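Local coordinates for protein Asp/Glu-specific dipeptidyl-peptidase (Flavobacterium psychrophilum, PDB 5JXF) that removes dipeptides from the N-terminus of oligopeptides as a serine peptidase, with strict specificity for aspartate or glutamate at the P1 position, at residues 189-192 against 197-200; 388-393 against 558-563. All blocks are in the same frame, centred on the assembly; numbering follows the deposited sequence.

Contact 1 is mostly buried and contact 2 only partly so. The first joins neighbouring strands of one beta hairpin, 186-192 and 197-214, and rests on paired backbone hydrogen bonds with side chains packed on both faces. The second joins helices 386-415 and 547-571, far apart in sequence, with no hydrogen bond between its two segments; a phenylalanine and a leucine do most of the work. The centres of contact 1 and contact 2 are about 22 Å apart. They share no element, yet the hairpin turn bridges them: Asn196 ND2 bonds the carbonyl of Arg562, and Glu194 touches Gln561. Both lie away from the probable charge-relay residues and the bound-dipeptide pocket.

Contact 1 of 2, residues 189-192 against 197-200; sequences VRTF and QYIL
With CG beside its own backbone N (chi1 -70°), the Phe192 ring leans along the sheet toward Ile199, whose CG1, turned likewise (chi1 -64°), brings CD1 over the middle of the ring. This is a beta hairpin in the antiparallel sheet whose strand 95-98 leads into the helix bearing His101, the probable charge-relay histidine, consistent with the N-terminal barrel of a chymotrypsin-like fold. The CH-pi contact puts Ile199 CD1 3.6 Å from the Phe192 ring centroid, while Phe192 CE1 touches Ile199 CB. Replacing Phe192 by an alanine would probably leave Ile199 CD1 without its aromatic platform and open a gap beside Asn582 and Thr584, which the ring also touches.

Two hydrogen-bonded pairs clamp the strands. Arg190 N reaches Ile199 O at 2.8 Å and is answered by Ile199 N to Arg190 O at 3.1 Å. Nearer the turn, Phe192 N to Gln197 O is short, 2.8 Å, whereas Gln197 N to Phe192 O is 3.2 Å and bent. Between these pairs Thr191 and Tyr198 run alongside each other on the opposite face; Val189 and Leu200, beyond the Arg190 pair, share that face, where helix 162-178 packs against Val189, Tyr198 and Leu200. Val189 CG2 meets Leu200 CD1 nearly perpendicularly at 3.8 Å. Thr191 CG2 comes obliquely against the tyrosine ring, 3.5 Å from Tyr198 CE2.

Contact 2 of 2, residues 388-393 against 558-563; sequences LADFQK and NALQRI
Phe391 and Leu560 interdigitate, running in opposing senses, and here the packing is dense: the end of the Phe391 ring comes up against the backbone at Leu560 and Gln561, while Leu560 lies against the ring and Asp390 CB. Phe391 CD1 lies 3.8 Å from Leu560 CD1, and at the far end of the ring Phe391 CZ comes to 3.6 Å from Gln561 N. The modelled approach of the ring to Leu560 CB is too close to be trusted in detail. Two oxygens, Leu560 O and Gln561 OE1, lie at the ring edge in its plane. Gln561 gets there because its chain starts anti to the backbone N and then bends at chi2 (56°), curling the amide back until OE1 sits 3.7 Å from Phe391 CE2. The amide stands steeply to the ring, their planes 77° apart. Gln561 OE1 is buried with no hydrogen-bonding partner in the model, and its nearest neighbour across the contact is that C-H edge of the ring. Pro294 touches both Phe391 and Gln561, and Phe296 also packs on the ring.

The two segments form an antiparallel helix pair in the largely helical part of the enzyme, their axes 10.5 Å apart at an angle of 154°. The backbones stay well apart at that separation, and the contact is made chiefly by the Phe391 ring and Leu560.

The looser side belongs to Asp390, which like Leu560 is partly exposed. It lies athwart the leucine, Asp390 CB 3.8 Å from Leu560 CD1. The carboxylate makes no polar bond to the opposite helix: Asp390 OD2 merely lies 4.1 Å from Leu560 CD2. Leu560 also leans on Leu387 and Tyr394 of Asp390's own helix.

Contact 1 of 2, residues 189-192 against 197-200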
# COMPACT_ATOMS: atom_id res chain seq x y z
N VAL A 189 -24.49 -29.71 23.47
CA VAL A 189 -24.05 -30.68 22.47
C VAL A 189 -23.75 -29.96 21.15
O VAL A 189 -24.56 -29.17 20.67
CB VAL A 189 -25.10 -31.79 22.24
CG1 VAL A 189 -24.68 -32.70 21.11
CG2 VAL A 189 -25.34 -32.60 23.54
N ARG A 190 -22.58 -30.24 20.57
CA ARG A 190 -22.16 -29.59 19.34
C ARG A 190 -21.92 -30.58 18.24
O ARG A 190 -21.52 -31.72 18.48
CB ARG A 190 -20.87 -28.79 19.57
CG ARG A 190 -21.02 -27.66 20.53
CD ARG A 190 -21.71 -26.45 19.89
NE ARG A 190 -21.70 -25.34 20.83
CZ ARG A 190 -21.93 -24.07 20.53
NH1 ARG A 190 -22.22 -23.72 19.28
NH2 ARG A 190 -21.87 -23.15 21.48
N THR A 191 -22.13 -30.13 17.01
CA THR A 191 -21.99 -31.01 15.87
C THR A 191 -20.62 -30.86 15.23
O THR A 191 -20.15 -29.75 15.01
CB THR A 191 -23.08 -30.72 14.84
OG1 THR A 191 -24.32 -30.50 15.51
CG2 THR A 191 -23.21 -31.88 13.88
N PHE A 192 -19.98 -31.98 14.93
CA PHE A 192 -18.66 -31.98 14.30
C PHE A 192 -18.65 -32.74 12.97
O PHE A 192 -19.46 -33.66 12.76
CB PHE A 192 -17.61 -32.59 15.23
CG PHE A 192 -17.28 -31.76 16.44
CD1 PHE A 192 -18.18 -31.62 17.49
CD2 PHE A 192 -16.03 -31.13 16.55
CE1 PHE A 192 -17.85 -30.86 18.61
CE2 PHE A 192 -15.70 -30.37 17.67
CZ PHE A 192 -16.60 -30.23 18.70
N GLN A 197 -20.06 -36.65 13.79
CA GLN A 197 -19.64 -36.77 15.18
C GLN A 197 -20.37 -35.76 16.06
O GLN A 197 -20.64 -34.64 15.64
CB GLN A 197 -18.12 -36.58 15.30
CG GLN A 197 -17.59 -36.69 16.73
CD GLN A 197 -16.07 -36.61 16.81
OE1 GLN A 197 -15.39 -36.29 15.84
NE2 GLN A 197 -15.54 -36.91 17.99
N TYR A 198 -20.71 -36.17 17.28
CA TYR A 198 -21.39 -35.29 18.22
C TYR A 198 -20.68 -35.30 19.57
O TYR A 198 -20.44 -36.37 20.15
CB TYR A 198 -22.86 -35.68 18.38
CG TYR A 198 -23.68 -35.45 17.13
CD1 TYR A 198 -23.74 -36.40 16.12
CD2 TYR A 198 -24.38 -34.26 16.96
CE1 TYR A 198 -24.49 -36.18 14.97
CE2 TYR A 198 -25.14 -34.04 15.82
CZ TYR A 198 -25.19 -35.00 14.83
OH TYR A 198 -25.93 -34.77 13.69
N ILE A 199 -20.34 -34.11 20.06
CA ILE A 199 -19.60 -33.97 21.31
C ILE A 199 -20.34 -33.06 22.27
O ILE A 199 -20.78 -31.97 21.88
CB ILE A 199 -18.20 -33.39 21.09
CG1 ILE A 199 -17.35 -34.35 20.26
CG2 ILE A 199 -17.54 -33.07 22.43
CD1 ILE A 199 -16.04 -33.72 19.78
N LEU A 200 -20.46 -33.51 23.52
CA LEU A 200 -21.08 -32.72 24.58
C LEU A 200 -20.05 -32.06 25.47
O LEU A 200 -19.11 -32.69 25.94
CB LEU A 200 -22.01 -33.59 25.45
CG LEU A 200 -22.67 -32.92 26.66
CD1 LEU A 200 -24.01 -33.58 26.96
CD2 LEU A 200 -21.80 -32.94 27.91

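Contact 2 of 2, residues 388-393 against 558-563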
# COMPACT_ATOMS: atom_id res chain seq x y z
N LEU A 388 -20.08 -35.74 -6.33
CA LEU A 388 -19.60 -34.58 -7.07
C LEU A 388 -20.59 -34.16 -8.17
O LEU A 388 -20.78 -32.97 -8.41
CB LEU A 388 -18.23 -34.88 -7.67
CG LEU A 388 -17.11 -35.12 -6.65
CD1 LEU A 388 -15.82 -35.54 -7.32
CD2 LEU A 388 -16.89 -33.87 -5.79
N ALA A 389 -21.22 -35.13 -8.82
CA ALA A 389 -22.20 -34.83 -9.86
C ALA A 389 -23.46 -34.22 -9.25
O ALA A 389 -24.01 -33.25 -9.79
CB ALA A 389 -22.53 -36.08 -10.66
N ASP A 390 -23.92 -34.78 -8.14
CA ASP A 390 -25.09 -34.25 -7.45
C ASP A 390 -24.85 -32.81 -6.99
O ASP A 390 -25.70 -31.94 -7.17
CB ASP A 390 -25.46 -35.14 -6.25
CG ASP A 390 -26.01 -36.49 -6.68
OD1 ASP A 390 -26.75 -36.53 -7.68
OD2 ASP A 390 -25.71 -37.50 -6.01
N PHE A 391 -23.68 -32.57 -6.41
CA PHE A 391 -23.32 -31.23 -5.97
C PHE A 391 -23.49 -30.21 -7.09
O PHE A 391 -24.16 -29.18 -6.91
CB PHE A 391 -21.88 -31.19 -5.46
CG PHE A 391 -21.73 -31.64 -4.04
CD1 PHE A 391 -22.33 -32.78 -3.58
CD2 PHE A 391 -21.02 -30.88 -3.16
CE1 PHE A 391 -22.16 -33.16 -2.27
CE2 PHE A 391 -20.87 -31.26 -1.85
CZ PHE A 391 -21.44 -32.39 -1.40
N GLN A 392 -22.90 -30.50 -8.24
CA GLN A 392 -22.94 -29.60 -9.39
C GLN A 392 -24.39 -29.32 -9.77
O GLN A 392 -24.75 -28.19 -10.08
CB GLN A 392 -22.17 -30.18 -10.57
CG GLN A 392 -22.11 -29.27 -11.77
CD GLN A 392 -21.30 -29.87 -12.89
OE1 GLN A 392 -20.91 -31.03 -12.84
NE2 GLN A 392 -21.05 -29.08 -13.93
N LYS A 393 -25.20 -30.37 -9.74
CA LYS A 393 -26.62 -30.26 -10.00
C LYS A 393 -27.28 -29.24 -9.07
O LYS A 393 -27.81 -28.22 -9.52
CB LYS A 393 -27.30 -31.62 -9.84
N ASN A 558 -26.49 -30.02 2.15
CA ASN A 558 -25.95 -30.30 3.49
C ASN A 558 -25.78 -31.79 3.75
O ASN A 558 -24.73 -32.22 4.22
CB ASN A 558 -26.86 -29.70 4.56
CG ASN A 558 -26.73 -28.19 4.64
OD1 ASN A 558 -25.70 -27.62 4.28
ND2 ASN A 558 -27.79 -27.53 5.09
N ALA A 559 -26.81 -32.56 3.42
CA ALA A 559 -26.77 -34.00 3.59
C ALA A 559 -25.64 -34.58 2.75
O ALA A 559 -24.86 -35.42 3.20
CB ALA A 559 -28.09 -34.62 3.19
N LEU A 560 -25.57 -34.12 1.52
CA LEU A 560 -24.51 -34.55 0.63
C LEU A 560 -23.13 -34.15 1.19
O LEU A 560 -22.17 -34.92 1.12
CB LEU A 560 -24.74 -33.95 -0.75
CG LEU A 560 -25.78 -34.53 -1.71
CD1 LEU A 560 -25.98 -33.54 -2.83
CD2 LEU A 560 -25.37 -35.88 -2.27
N GLN A 561 -23.07 -32.96 1.78
CA GLN A 561 -21.83 -32.47 2.40
C GLN A 561 -21.43 -33.32 3.60
O GLN A 561 -20.24 -33.57 3.83
CB GLN A 561 -22.01 -31.00 2.81
CG GLN A 561 -20.77 -30.36 3.41
CD GLN A 561 -19.57 -30.44 2.49
OE1 GLN A 561 -19.59 -29.91 1.38
NE2 GLN A 561 -18.51 -31.11 2.95
N ARG A 562 -22.42 -33.78 4.37
CA ARG A 562 -22.17 -34.70 5.47
C ARG A 562 -21.47 -35.97 4.97
O ARG A 562 -20.54 -36.46 5.62
CB ARG A 562 -23.48 -35.06 6.18
CG ARG A 562 -23.33 -36.10 7.28
CD ARG A 562 -24.62 -36.28 8.08
NE ARG A 562 -25.66 -36.97 7.31
CZ ARG A 562 -26.70 -36.37 6.74
NH1 ARG A 562 -26.85 -35.06 6.87
NH2 ARG A 562 -27.59 -37.07 6.05
N ILE A 563 -21.91 -36.49 3.82
CA ILE A 563 -21.36 -37.72 3.26
C ILE A 563 -20.00 -37.47 2.61
O ILE A 563 -19.09 -38.29 2.72
CB ILE A 563 -22.30 -38.32 2.21
CG1 ILE A 563 -23.62 -38.72 2.86
CG2 ILE A 563 -21.66 -39.54 1.54
CD1 ILE A 563 -24.61 -39.30 1.88